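Local atomic coordinates of hypothetical protein yiiM (Escherichia coli, PDB entry 1O65), a protein that probably acts as an oxidoreductase of the MOSC family, likely binding molybdenum and working on nitrogenous compounds, though its precise role is unsettled. Residues D114-G119 and I123-P128; P94-N99 and Y133-H138; W191-P194 and Q199-R202; H201-L204 and G208-K211. One frame throughout, in Å; residues are numbered along the deposited sequence.

Interaction 1: D114-G119 and I123-P128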
loop_
_atom_site.group_PDB
_atom_site.type_symbol
_atom_site.label_atom_id
_atom_site.label_comp_id
_atom_site.label_asym_id
_atom_site.label_seq_id
_atom_site.Cartn_x
_atom_site.Cartn_y
_atom_site.Cartn_z
ATOM N N ASP A 114 0.417 7.478 -8.585
ATOM C CA ASP A 114 -0.808 8.293 -8.503
ATOM C C ASP A 114 -0.606 9.335 -7.405
ATOM O O ASP A 114 -0.031 9.040 -6.354
ATOM C CB ASP A 114 -2.089 7.524 -8.287
ATOM C CG ASP A 114 -2.725 6.879 -9.493
ATOM O OD1 ASP A 114 -2.475 7.214 -10.676
ATOM O OD2 ASP A 114 -3.563 5.963 -9.248
ATOM N N ILE A 115 -1.008 10.557 -7.723
ATOM C CA ILE A 115 -0.889 11.644 -6.763
ATOM C C ILE A 115 -2.316 12.081 -6.402
ATOM O O ILE A 115 -3.114 12.402 -7.282
ATOM C CB ILE A 115 -0.093 12.834 -7.268
ATOM C CG1 ILE A 115 1.362 12.437 -7.556
ATOM C CG2 ILE A 115 -0.133 14.004 -6.269
ATOM C CD1 ILE A 115 2.090 13.450 -8.423
ATOM N N PHE A 116 -2.589 12.048 -5.109
ATOM C CA PHE A 116 -3.879 12.419 -4.584
ATOM C C PHE A 116 -3.746 13.673 -3.694
ATOM O O PHE A 116 -2.761 13.826 -2.977
ATOM C CB PHE A 116 -4.506 11.311 -3.759
ATOM C CG PHE A 116 -4.952 10.052 -4.406
ATOM C CD1 PHE A 116 -4.006 9.075 -4.738
ATOM C CD2 PHE A 116 -6.277 9.779 -4.668
ATOM C CE1 PHE A 116 -4.395 7.873 -5.303
ATOM C CE2 PHE A 116 -6.692 8.578 -5.240
ATOM C CZ PHE A 116 -5.748 7.629 -5.565
ATOM N N ARG A 117 -4.726 14.554 -3.822
ATOM C CA ARG A 117 -4.831 15.713 -2.959
ATOM C C ARG A 117 -5.739 15.237 -1.791
ATOM O O ARG A 117 -6.708 14.536 -2.101
ATOM C CB ARG A 117 -5.453 16.952 -3.595
ATOM C CG ARG A 117 -5.564 18.115 -2.602
ATOM C CD ARG A 117 -5.973 19.420 -3.270
ATOM N NE ARG A 117 -7.254 19.300 -3.945
ATOM C CZ ARG A 117 -7.657 20.020 -4.986
ATOM N NH1 ARG A 117 -6.879 20.949 -5.513
ATOM N NH2 ARG A 117 -8.864 19.787 -5.516
ATOM N N TRP A 118 -5.319 15.513 -0.582
ATOM C CA TRP A 118 -6.026 15.145 0.631
ATOM C C TRP A 118 -5.963 16.324 1.613
ATOM O O TRP A 118 -4.938 16.578 2.244
ATOM C CB TRP A 118 -5.437 13.878 1.277
ATOM C CG TRP A 118 -6.211 13.357 2.452
ATOM C CD1 TRP A 118 -7.560 13.492 2.671
ATOM C CD2 TRP A 118 -5.722 12.563 3.545
ATOM N NE1 TRP A 118 -7.930 12.863 3.826
ATOM C CE2 TRP A 118 -6.813 12.306 4.397
ATOM C CE3 TRP A 118 -4.462 12.083 3.903
ATOM C CZ2 TRP A 118 -6.690 11.567 5.582
ATOM C CZ3 TRP A 118 -4.338 11.362 5.084
ATOM C CH2 TRP A 118 -5.441 11.092 5.896
ATOM N N GLY A 119 -7.053 17.103 1.603
ATOM C CA GLY A 119 -7.147 18.287 2.451
ATOM C C GLY A 119 -6.014 19.227 2.029
ATOM O O GLY A 119 -5.972 19.626 0.864
ATOM N N ILE A 123 -0.195 13.395 -1.624
ATOM C CA ILE A 123 0.402 12.094 -1.385
ATOM C C ILE A 123 0.567 11.354 -2.718
ATOM O O ILE A 123 -0.179 11.653 -3.665
ATOM C CB ILE A 123 -0.424 11.249 -0.397
ATOM C CG1 ILE A 123 -1.790 10.892 -0.948
ATOM C CG2 ILE A 123 -0.527 11.999 0.937
ATOM C CD1 ILE A 123 -2.633 9.948 -0.106
ATOM N N GLN A 124 1.567 10.473 -2.763
ATOM C CA GLN A 124 1.853 9.723 -3.958
ATOM C C GLN A 124 2.053 8.231 -3.685
ATOM O O GLN A 124 2.804 7.858 -2.799
ATOM C CB GLN A 124 3.093 10.284 -4.669
ATOM C CG GLN A 124 3.415 9.505 -5.971
ATOM C CD GLN A 124 4.486 10.221 -6.767
ATOM O OE1 GLN A 124 5.569 10.498 -6.254
ATOM N NE2 GLN A 124 4.224 10.509 -8.026
ATOM N N VAL A 125 1.424 7.402 -4.510
ATOM C CA VAL A 125 1.541 5.935 -4.343
ATOM C C VAL A 125 2.977 5.546 -4.655
ATOM O O VAL A 125 3.469 5.868 -5.731
ATOM C CB VAL A 125 0.553 5.167 -5.221
ATOM C CG1 VAL A 125 0.754 3.662 -5.099
ATOM C CG2 VAL A 125 -0.875 5.555 -4.847
ATOM N N SER A 126 3.650 4.900 -3.709
ATOM C CA SER A 126 5.076 4.606 -3.907
ATOM C C SER A 126 5.379 3.143 -4.097
ATOM O O SER A 126 6.399 2.777 -4.682
ATOM C CB SER A 126 5.827 5.151 -2.673
ATOM O OG SER A 126 5.525 4.279 -1.581
ATOM N N GLN A 127 4.505 2.249 -3.632
ATOM C CA GLN A 127 4.730 0.813 -3.806
ATOM C C GLN A 127 3.549 0.014 -3.259
ATOM O O GLN A 127 2.777 0.515 -2.434
ATOM C CB GLN A 127 5.979 0.361 -3.012
ATOM C CG GLN A 127 5.829 0.578 -1.503
ATOM C CD GLN A 127 6.942 -0.105 -0.712
ATOM O OE1 GLN A 127 8.092 0.326 -0.662
ATOM N NE2 GLN A 127 6.616 -1.251 -0.111
ATOM N N PRO A 128 3.423 -1.218 -3.732
ATOM C CA PRO A 128 2.407 -2.130 -3.177
ATOM C C PRO A 128 2.865 -2.468 -1.770
ATOM O O PRO A 128 4.053 -2.240 -1.488
ATOM C CB PRO A 128 2.414 -3.320 -4.098
ATOM C CG PRO A 128 3.220 -2.948 -5.292
ATOM C CD PRO A 128 4.101 -1.791 -4.900
#
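Phe116 and Ile123 form an antiparallel hydrogen-bonded pair in which each residue both gives and receives a backbone bond. The amide of Phe116 reaches Ile123 O at 2.8 Å, and Ile123 N returns the bond to Phe116 O at 2.9 Å. A third bond runs from Val125 N to Asp114 O (2.9 Å). Two of these acceptors take a second, softer contact from the neighbouring non-hydrogen-bonded pair: Gln124 CA lies 3.1 Å from Asp114 O, and Ile115 CA lies 3.2 Å from Ile123 O. The outward-facing backbone of that pair is used as well, Ile115 bonding to Val175 and Ser176, and Gln124 to Ser159. The contact is thus a beta hairpin whose two strands each pair with a further strand of the mixed MOSC sheet, 172-176 and 156-160. A chi1 of -179° swings the Gln124 chain away from its own amide and obliquely across Ile115, bringing NE2 within 3.5 Å of Ile115 CG1, while that same nitrogen donates to Gly113 O. With an alanine here, the Gly113 carbonyl would probably lose this donor and Ile115 CG1 the amide packed against it. Phe116 and Ile123 share the other face of the sheet, where Phe116 CB rests 3.9 Å from Ile123 CG1 and Val125 CG2 approaches the edge of the Phe116 ring near its plane. The buried carboxylate of Asp114 has both oxygens engaged, OD1 in a salt bridge with Arg177 and OD2 by the amide of Tyr111.

Interaction 2: P94-N99 and Y133-H138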
loop_
_atom_site.group_PDB
_atom_site.type_symbol
_atom_site.label_atom_id
_atom_site.label_comp_id
_atom_site.label_asym_id
_atom_site.label_seq_id
_atom_site.Cartn_x
_atom_site.Cartn_y
_atom_site.Cartn_z
ATOM N N PRO A 94 -8.809 -1.470 11.388
ATOM C CA PRO A 94 -7.633 -1.547 10.540
ATOM C C PRO A 94 -6.759 -2.740 10.870
ATOM O O PRO A 94 -5.534 -2.618 11.056
ATOM C CB PRO A 94 -6.918 -0.242 10.905
ATOM C CG PRO A 94 -7.132 -0.175 12.397
ATOM C CD PRO A 94 -8.518 -0.693 12.625
ATOM N N ALA A 95 -7.330 -3.944 10.798
ATOM C CA ALA A 95 -6.609 -5.156 11.141
ATOM C C ALA A 95 -5.294 -5.307 10.395
ATOM O O ALA A 95 -4.344 -5.888 10.917
ATOM C CB ALA A 95 -7.462 -6.394 10.910
ATOM N N PHE A 96 -5.197 -4.814 9.162
ATOM C CA PHE A 96 -3.947 -4.958 8.413
ATOM C C PHE A 96 -2.952 -3.855 8.695
ATOM O O PHE A 96 -1.930 -3.801 8.000
ATOM C CB PHE A 96 -4.246 -5.078 6.903
ATOM C CG PHE A 96 -4.690 -6.472 6.527
ATOM C CD1 PHE A 96 -3.766 -7.459 6.239
ATOM C CD2 PHE A 96 -6.034 -6.805 6.511
ATOM C CE1 PHE A 96 -4.174 -8.741 5.920
ATOM C CE2 PHE A 96 -6.455 -8.086 6.192
ATOM C CZ PHE A 96 -5.527 -9.055 5.895
ATOM N N GLY A 97 -3.184 -2.995 9.669
ATOM C CA GLY A 97 -2.260 -1.926 10.010
ATOM C C GLY A 97 -2.431 -0.659 9.175
ATOM O O GLY A 97 -1.679 0.311 9.349
ATOM N N GLU A 98 -3.464 -0.550 8.356
ATOM C CA GLU A 98 -3.652 0.613 7.520
ATOM C C GLU A 98 -3.951 1.909 8.244
ATOM O O GLU A 98 -4.544 1.996 9.317
ATOM C CB GLU A 98 -4.782 0.346 6.504
ATOM C CG GLU A 98 -6.156 0.202 7.123
ATOM C CD GLU A 98 -6.499 -1.255 7.376
ATOM O OE1 GLU A 98 -5.599 -2.002 7.805
ATOM O OE2 GLU A 98 -7.652 -1.669 7.141
ATOM N N ASN A 99 -3.532 3.007 7.604
ATOM C CA ASN A 99 -3.876 4.340 8.099
ATOM C C ASN A 99 -5.139 4.811 7.365
ATOM O O ASN A 99 -5.956 5.517 7.938
ATOM C CB ASN A 99 -2.780 5.354 7.817
ATOM C CG ASN A 99 -1.440 4.939 8.385
ATOM O OD1 ASN A 99 -0.493 4.729 7.609
ATOM N ND2 ASN A 99 -1.379 4.846 9.712
ATOM N N TYR A 133 5.526 -11.639 7.757
ATOM C CA TYR A 133 5.209 -12.687 8.690
ATOM C C TYR A 133 4.626 -12.192 10.003
ATOM O O TYR A 133 3.961 -12.982 10.694
ATOM C CB TYR A 133 6.460 -13.568 8.980
ATOM C CG TYR A 133 7.447 -12.817 9.846
ATOM C CD1 TYR A 133 8.341 -11.913 9.295
ATOM C CD2 TYR A 133 7.428 -12.976 11.228
ATOM C CE1 TYR A 133 9.211 -11.194 10.103
ATOM C CE2 TYR A 133 8.291 -12.267 12.041
ATOM C CZ TYR A 133 9.183 -11.387 11.467
ATOM O OH TYR A 133 10.050 -10.683 12.276
ATOM N N LYS A 134 4.845 -10.953 10.443
ATOM C CA LYS A 134 4.190 -10.509 11.687
ATOM C C LYS A 134 2.677 -10.730 11.574
ATOM O O LYS A 134 1.994 -11.102 12.528
ATOM C CB LYS A 134 4.457 -9.059 12.027
ATOM C CG LYS A 134 5.860 -8.556 11.960
ATOM C CD LYS A 134 6.816 -9.167 12.950
ATOM C CE LYS A 134 8.170 -8.473 12.894
ATOM N NZ LYS A 134 8.069 -7.003 13.078
ATOM N N LEU A 135 2.117 -10.476 10.392
ATOM C CA LEU A 135 0.715 -10.695 10.109
ATOM C C LEU A 135 0.264 -12.102 10.487
ATOM O O LEU A 135 -0.861 -12.288 10.967
ATOM C CB LEU A 135 0.455 -10.421 8.635
ATOM C CG LEU A 135 -0.054 -9.057 8.175
ATOM C CD1 LEU A 135 0.350 -7.892 9.083
ATOM C CD2 LEU A 135 0.523 -8.791 6.762
ATOM N N ASN A 136 1.064 -13.133 10.238
ATOM C CA ASN A 136 0.716 -14.500 10.561
ATOM C C ASN A 136 0.398 -14.721 12.037
ATOM O O ASN A 136 -0.385 -15.626 12.329
ATOM C CB ASN A 136 1.805 -15.483 10.128
ATOM C CG ASN A 136 1.998 -15.483 8.625
ATOM O OD1 ASN A 136 1.052 -15.221 7.884
ATOM N ND2 ASN A 136 3.211 -15.755 8.187
ATOM N N TYR A 137 0.992 -13.956 12.935
ATOM C CA TYR A 137 0.739 -14.055 14.351
ATOM C C TYR A 137 -0.343 -13.076 14.804
ATOM O O TYR A 137 -0.937 -13.257 15.865
ATOM C CB TYR A 137 2.014 -13.808 15.173
ATOM C CG TYR A 137 3.224 -14.591 14.712
ATOM C CD1 TYR A 137 3.112 -15.924 14.336
ATOM C CD2 TYR A 137 4.484 -14.009 14.661
ATOM C CE1 TYR A 137 4.205 -16.643 13.902
ATOM C CE2 TYR A 137 5.588 -14.727 14.244
ATOM C CZ TYR A 137 5.440 -16.038 13.858
ATOM O OH TYR A 137 6.535 -16.759 13.433
ATOM N N HIS A 138 -0.628 -12.055 14.005
ATOM C CA HIS A 138 -1.638 -11.069 14.385
ATOM C C HIS A 138 -3.048 -11.587 14.163
ATOM O O HIS A 138 -3.964 -11.342 14.949
ATOM C CB HIS A 138 -1.403 -9.762 13.629
ATOM C CG HIS A 138 -2.334 -8.662 14.036
ATOM N ND1 HIS A 138 -3.589 -8.509 13.496
ATOM C CD2 HIS A 138 -2.185 -7.664 14.937
ATOM C CE1 HIS A 138 -4.177 -7.465 14.034
ATOM N NE2 HIS A 138 -3.345 -6.929 14.916
#
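The Phe96 ring meets Leu135 at a slant, its CD1 4.5 Å from Leu135 CG, while other aromatic rings surround it: Tyr72 stacks with it, and Trp80 and Phe139 meet it with their planes inclined. The imidazole of His138 is likewise approached neither squarely over its face nor at its edge, by the carbonyl of Ala95, whose O lies 3.5 Å from His138 CE1. Within 133-138, Tyr133 O sits over one face of the Tyr137 ring, offset toward the rim, and Tyr137 CE2 lies in plane at the edge of the Tyr133 ring.

Both contacting residues of 94-99 belong to a type I turn from Pro94 to Gly97, closed by Gly97 N on Pro94 O at 2.8 Å. The CB of Phe96 heads away from the helix, but its ring comes back toward Leu135. From the other side, the His138 side chain extends opposite its own amide nitrogen (chi1 -176°), which carries the imidazole out to the turn. Within the MOSC domain the contact joins the loop before strand 100-102 to the short helix 134-138, and Met148 of helix 144-151 touches both Phe96 and Leu135.

No hydrogen bond crosses between the segments, and His138 ND1, covered by the contact, has no partner in the model. The contact is thus a light one, apolar where Phe96 and Leu135 meet and without a directional bond where the Ala95 carbonyl nears the imidazole.

Interaction 3: W191-P194 and Q199-R202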
loop_
_atom_site.group_PDB
_atom_site.type_symbol
_atom_site.label_atom_id
_atom_site.label_comp_id
_atom_site.label_asym_id
_atom_site.label_seq_id
_atom_site.Cartn_x
_atom_site.Cartn_y
_atom_site.Cartn_z
ATOM N N TRP A 191 6.166 -10.476 -7.377
ATOM C CA TRP A 191 6.001 -11.772 -6.734
ATOM C C TRP A 191 5.331 -12.881 -7.509
ATOM O O TRP A 191 5.277 -14.009 -7.001
ATOM C CB TRP A 191 5.163 -11.534 -5.451
ATOM C CG TRP A 191 5.636 -10.490 -4.512
ATOM C CD1 TRP A 191 6.893 -10.392 -3.973
ATOM C CD2 TRP A 191 4.897 -9.386 -3.976
ATOM N NE1 TRP A 191 6.950 -9.318 -3.137
ATOM C CE2 TRP A 191 5.750 -8.682 -3.109
ATOM C CE3 TRP A 191 3.573 -8.950 -4.112
ATOM C CZ2 TRP A 191 5.360 -7.530 -2.400
ATOM C CZ3 TRP A 191 3.193 -7.819 -3.407
ATOM C CH2 TRP A 191 4.073 -7.106 -2.577
ATOM N N HIS A 192 4.721 -12.645 -8.671
ATOM C CA HIS A 192 4.036 -13.729 -9.361
ATOM C C HIS A 192 4.729 -14.204 -10.621
ATOM O O HIS A 192 4.666 -15.393 -10.942
ATOM C CB HIS A 192 2.594 -13.297 -9.739
ATOM C CG HIS A 192 1.725 -12.914 -8.585
ATOM N ND1 HIS A 192 0.580 -12.181 -8.738
ATOM C CD2 HIS A 192 1.836 -13.111 -7.252
ATOM C CE1 HIS A 192 -0.001 -11.969 -7.573
ATOM N NE2 HIS A 192 0.758 -12.532 -6.633
ATOM N N MET A 193 5.336 -13.316 -11.407
ATOM C CA MET A 193 5.954 -13.758 -12.641
ATOM C C MET A 193 7.397 -14.194 -12.504
ATOM O O MET A 193 8.112 -13.856 -11.558
ATOM C CB MET A 193 5.841 -12.727 -13.747
ATOM C CG MET A 193 5.883 -11.270 -13.400
ATOM S SD MET A 193 6.599 -10.263 -14.736
ATOM C CE MET A 193 8.331 -10.400 -14.342
ATOM N N PRO A 194 7.809 -15.025 -13.469
ATOM C CA PRO A 194 9.194 -15.470 -13.498
ATOM C C PRO A 194 10.086 -14.316 -13.952
ATOM O O PRO A 194 9.607 -13.336 -14.506
ATOM C CB PRO A 194 9.231 -16.623 -14.485
ATOM C CG PRO A 194 7.889 -16.691 -15.102
ATOM C CD PRO A 194 6.920 -15.965 -14.197
ATOM N N GLN A 199 10.147 -6.519 -17.874
ATOM C CA GLN A 199 9.145 -6.204 -16.862
ATOM C C GLN A 199 9.809 -5.424 -15.732
ATOM O O GLN A 199 9.219 -4.442 -15.253
ATOM C CB GLN A 199 8.485 -7.485 -16.396
ATOM C CG GLN A 199 7.008 -7.453 -16.137
ATOM C CD GLN A 199 6.175 -6.999 -17.313
ATOM O OE1 GLN A 199 5.274 -6.179 -17.173
ATOM N NE2 GLN A 199 6.497 -7.499 -18.496
ATOM N N TYR A 200 11.042 -5.791 -15.349
ATOM C CA TYR A 200 11.746 -5.038 -14.318
ATOM C C TYR A 200 12.082 -3.642 -14.837
ATOM O O TYR A 200 11.937 -2.646 -14.118
ATOM C CB TYR A 200 13.005 -5.734 -13.784
ATOM C CG TYR A 200 12.706 -7.142 -13.298
ATOM C CD1 TYR A 200 11.522 -7.399 -12.598
ATOM C CD2 TYR A 200 13.553 -8.194 -13.525
ATOM C CE1 TYR A 200 11.185 -8.658 -12.176
ATOM C CE2 TYR A 200 13.239 -9.469 -13.086
ATOM C CZ TYR A 200 12.065 -9.695 -12.414
ATOM O OH TYR A 200 11.739 -10.948 -11.979
ATOM N N HIS A 201 12.435 -3.531 -16.128
ATOM C CA HIS A 201 12.738 -2.186 -16.641
ATOM C C HIS A 201 11.466 -1.329 -16.597
ATOM O O HIS A 201 11.466 -0.151 -16.266
ATOM C CB HIS A 201 13.319 -2.247 -18.044
ATOM C CG HIS A 201 13.579 -0.922 -18.684
ATOM N ND1 HIS A 201 12.642 -0.330 -19.525
ATOM C CD2 HIS A 201 14.611 -0.074 -18.640
ATOM C CE1 HIS A 201 13.121 0.832 -19.974
ATOM N NE2 HIS A 201 14.309 1.003 -19.436
ATOM N N ARG A 202 10.358 -1.967 -16.913
ATOM C CA ARG A 202 9.069 -1.279 -16.913
ATOM C C ARG A 202 8.685 -0.805 -15.519
ATOM O O ARG A 202 8.313 0.358 -15.353
ATOM C CB ARG A 202 8.050 -2.188 -17.583
ATOM C CG ARG A 202 6.623 -2.069 -17.119
ATOM C CD ARG A 202 5.727 -2.769 -18.181
ATOM N NE ARG A 202 4.491 -2.017 -18.269
ATOM C CZ ARG A 202 3.402 -2.287 -17.587
ATOM N NH1 ARG A 202 3.461 -3.350 -16.773
ATOM N NH2 ARG A 202 2.315 -1.523 -17.775
HETATM O O HOH W 1 9.339 -11.313 -11.322
#
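Met193 contributes the largest share of this contact, laying its thioether end aslant over the aliphatic part of Gln199. Its sulfur, SD, comes within 3.2 Å of Gln199 CG, a short approach whose exact value is doubtful, and its methyl CE lies 3.6 Å from Gln199 CB. The bend at the last torsion (chi3 -86°) folds the methyl back between Gln199 and Tyr200, leaving CE 4.0 Å from Tyr200 CE1. Gln199 bends too, at chi2, and its amide receives a weak bond at OE1 from Arg202 NH1, which also forms a salt bridge with Glu185.

Tyr200 is the buried member of the group. The hydroxyl donates to a water lying in the ring plane, at a short 2.5 Å from Tyr200 OH to the water O whose exact value is uncertain, and the water in turn donates to Met193 O at 2.8 Å. The ring also meets Phe195 edge-to-face and touches Ile189 and Met217. The contact ties the loop 191-194 to helix 197-204 in the three-helix region of the YiiM family. Shortening Met193 to an alanine would probably open a gap beside the glutamine methylenes and leave Tyr200 CE1 without its methyl neighbour.

No direct hydrogen bond links the two segments. Thioether and methylene groups do the packing, and the polar connection between loop and helix is indirect, passing through one water.

Interaction 4: H201-L204 and G208-K211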
loop_
_atom_site.group_PDB
_atom_site.type_symbol
_atom_site.label_atom_id
_atom_site.label_comp_id
_atom_site.label_asym_id
_atom_site.label_seq_id
_atom_site.Cartn_x
_atom_site.Cartn_y
_atom_site.Cartn_z
ATOM N N HIS A 201 12.435 -3.531 -16.128
ATOM C CA HIS A 201 12.738 -2.186 -16.641
ATOM C C HIS A 201 11.466 -1.329 -16.597
ATOM O O HIS A 201 11.466 -0.151 -16.266
ATOM C CB HIS A 201 13.319 -2.247 -18.044
ATOM C CG HIS A 201 13.579 -0.922 -18.684
ATOM N ND1 HIS A 201 12.642 -0.330 -19.525
ATOM C CD2 HIS A 201 14.611 -0.074 -18.640
ATOM C CE1 HIS A 201 13.121 0.832 -19.974
ATOM N NE2 HIS A 201 14.309 1.003 -19.436
ATOM N N ARG A 202 10.358 -1.967 -16.913
ATOM C CA ARG A 202 9.069 -1.279 -16.913
ATOM C C ARG A 202 8.685 -0.805 -15.519
ATOM O O ARG A 202 8.313 0.358 -15.353
ATOM C CB ARG A 202 8.050 -2.188 -17.583
ATOM C CG ARG A 202 6.623 -2.069 -17.119
ATOM C CD ARG A 202 5.727 -2.769 -18.181
ATOM N NE ARG A 202 4.491 -2.017 -18.269
ATOM C CZ ARG A 202 3.402 -2.287 -17.587
ATOM N NH1 ARG A 202 3.461 -3.350 -16.773
ATOM N NH2 ARG A 202 2.315 -1.523 -17.775
ATOM N N LEU A 203 8.838 -1.621 -14.478
ATOM C CA LEU A 203 8.490 -1.220 -13.126
ATOM C C LEU A 203 9.395 -0.104 -12.641
ATOM O O LEU A 203 8.937 0.872 -12.019
ATOM C CB LEU A 203 8.456 -2.371 -12.124
ATOM C CG LEU A 203 8.124 -1.995 -10.664
ATOM C CD1 LEU A 203 6.811 -1.238 -10.544
ATOM C CD2 LEU A 203 8.036 -3.263 -9.806
ATOM N N LEU A 204 10.666 -0.140 -12.975
ATOM C CA LEU A 204 11.630 0.882 -12.573
ATOM C C LEU A 204 11.329 2.220 -13.240
ATOM O O LEU A 204 11.834 3.231 -12.748
ATOM C CB LEU A 204 13.065 0.483 -12.875
ATOM C CG LEU A 204 13.742 -0.587 -12.018
ATOM C CD1 LEU A 204 14.939 -1.169 -12.757
ATOM C CD2 LEU A 204 14.210 -0.028 -10.658
ATOM N N GLY A 208 7.376 7.819 -9.005
ATOM C CA GLY A 208 7.119 7.693 -7.595
ATOM C C GLY A 208 7.545 6.451 -6.849
ATOM O O GLY A 208 7.247 6.283 -5.657
ATOM N N LEU A 209 8.173 5.492 -7.509
ATOM C CA LEU A 209 8.573 4.237 -6.952
ATOM C C LEU A 209 9.458 4.420 -5.717
ATOM O O LEU A 209 10.392 5.223 -5.721
ATOM C CB LEU A 209 9.294 3.375 -8.011
ATOM C CG LEU A 209 9.491 1.910 -7.586
ATOM C CD1 LEU A 209 8.134 1.232 -7.372
ATOM C CD2 LEU A 209 10.329 1.134 -8.564
ATOM N N SER A 210 9.127 3.680 -4.653
ATOM C CA SER A 210 9.943 3.799 -3.438
ATOM C C SER A 210 11.381 3.352 -3.718
ATOM O O SER A 210 11.607 2.426 -4.518
ATOM C CB SER A 210 9.354 2.948 -2.313
ATOM O OG SER A 210 9.504 1.582 -2.663
ATOM N N LYS A 211 12.317 3.929 -2.983
ATOM C CA LYS A 211 13.742 3.638 -3.150
ATOM C C LYS A 211 14.017 2.157 -2.944
ATOM O O LYS A 211 14.754 1.533 -3.723
ATOM C CB LYS A 211 14.619 4.470 -2.227
ATOM C CG LYS A 211 14.608 5.964 -2.529
ATOM C CD LYS A 211 15.651 6.645 -1.640
ATOM C CE LYS A 211 15.897 8.079 -2.050
ATOM N NZ LYS A 211 14.666 8.754 -2.588
#
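Leu209 meets both Leu203 and Leu204, turning its side chain toward helix 197-204 just after Gly208, whose positive phi of 74° is one that glycine adopts readily. A chi1 of -168° points the Leu209 branch away from its own amide nitrogen, and from there the two methyls divide the work. CD2 lies 3.7 Å from Leu203 O and 4.2 Å from Leu204 CA, so this branch rests against backbone. CD1 instead meets a methyl of the same kind, Leu203 CD1, at 4.2 Å. Leu204 CB points away from the loop, yet the tip of its side chain bends nearer, and both Leu204 and Leu209 also touch Thr214 of the next helix. No hydrogen bond crosses between the segments, and Leu209 supplies the bulk of the buried area.

Ser210, next along, turns to polar work. It takes the N-cap position of helix 211-223, its OG accepting from Trp213 N and also hydrogen-bonding to Gln127 OE1, while its carbonyl receives the hydroxyl of Thr214. Its amide pairs with the backbone of Ser126. Lys211, the first helical residue, offers its amide to the carboxylate of Asp66. The amides of Lys211 and Trp213, in the first turn of the helix, thus find acceptors in Asp66 and Ser210.

The arrangement is a short connection between consecutive helices with a serine N-cap: a leucine packs back onto the helix being left, and the following serine caps the helix being entered, here in the three-helix family region of YiiM.

In the fold
Interaction 1 is the buried contact of the four, lying within the MOSC sheet and held by backbone hydrogen bonds. Interaction 2, in the same domain but on the opposite side of the chain's centre, is partly buried and has no hydrogen bond across it. Interactions 3 and 4 are partly buried contacts of the three-helix region and share helix 197-204: the first touches it through a thioether and a bridging water, the second through leucines. Interactions 1 and 4 touch where strand 121-128 meets the N-cap of helix 211-223, so that the sheet and the three-helix region are joined there by polar contacts.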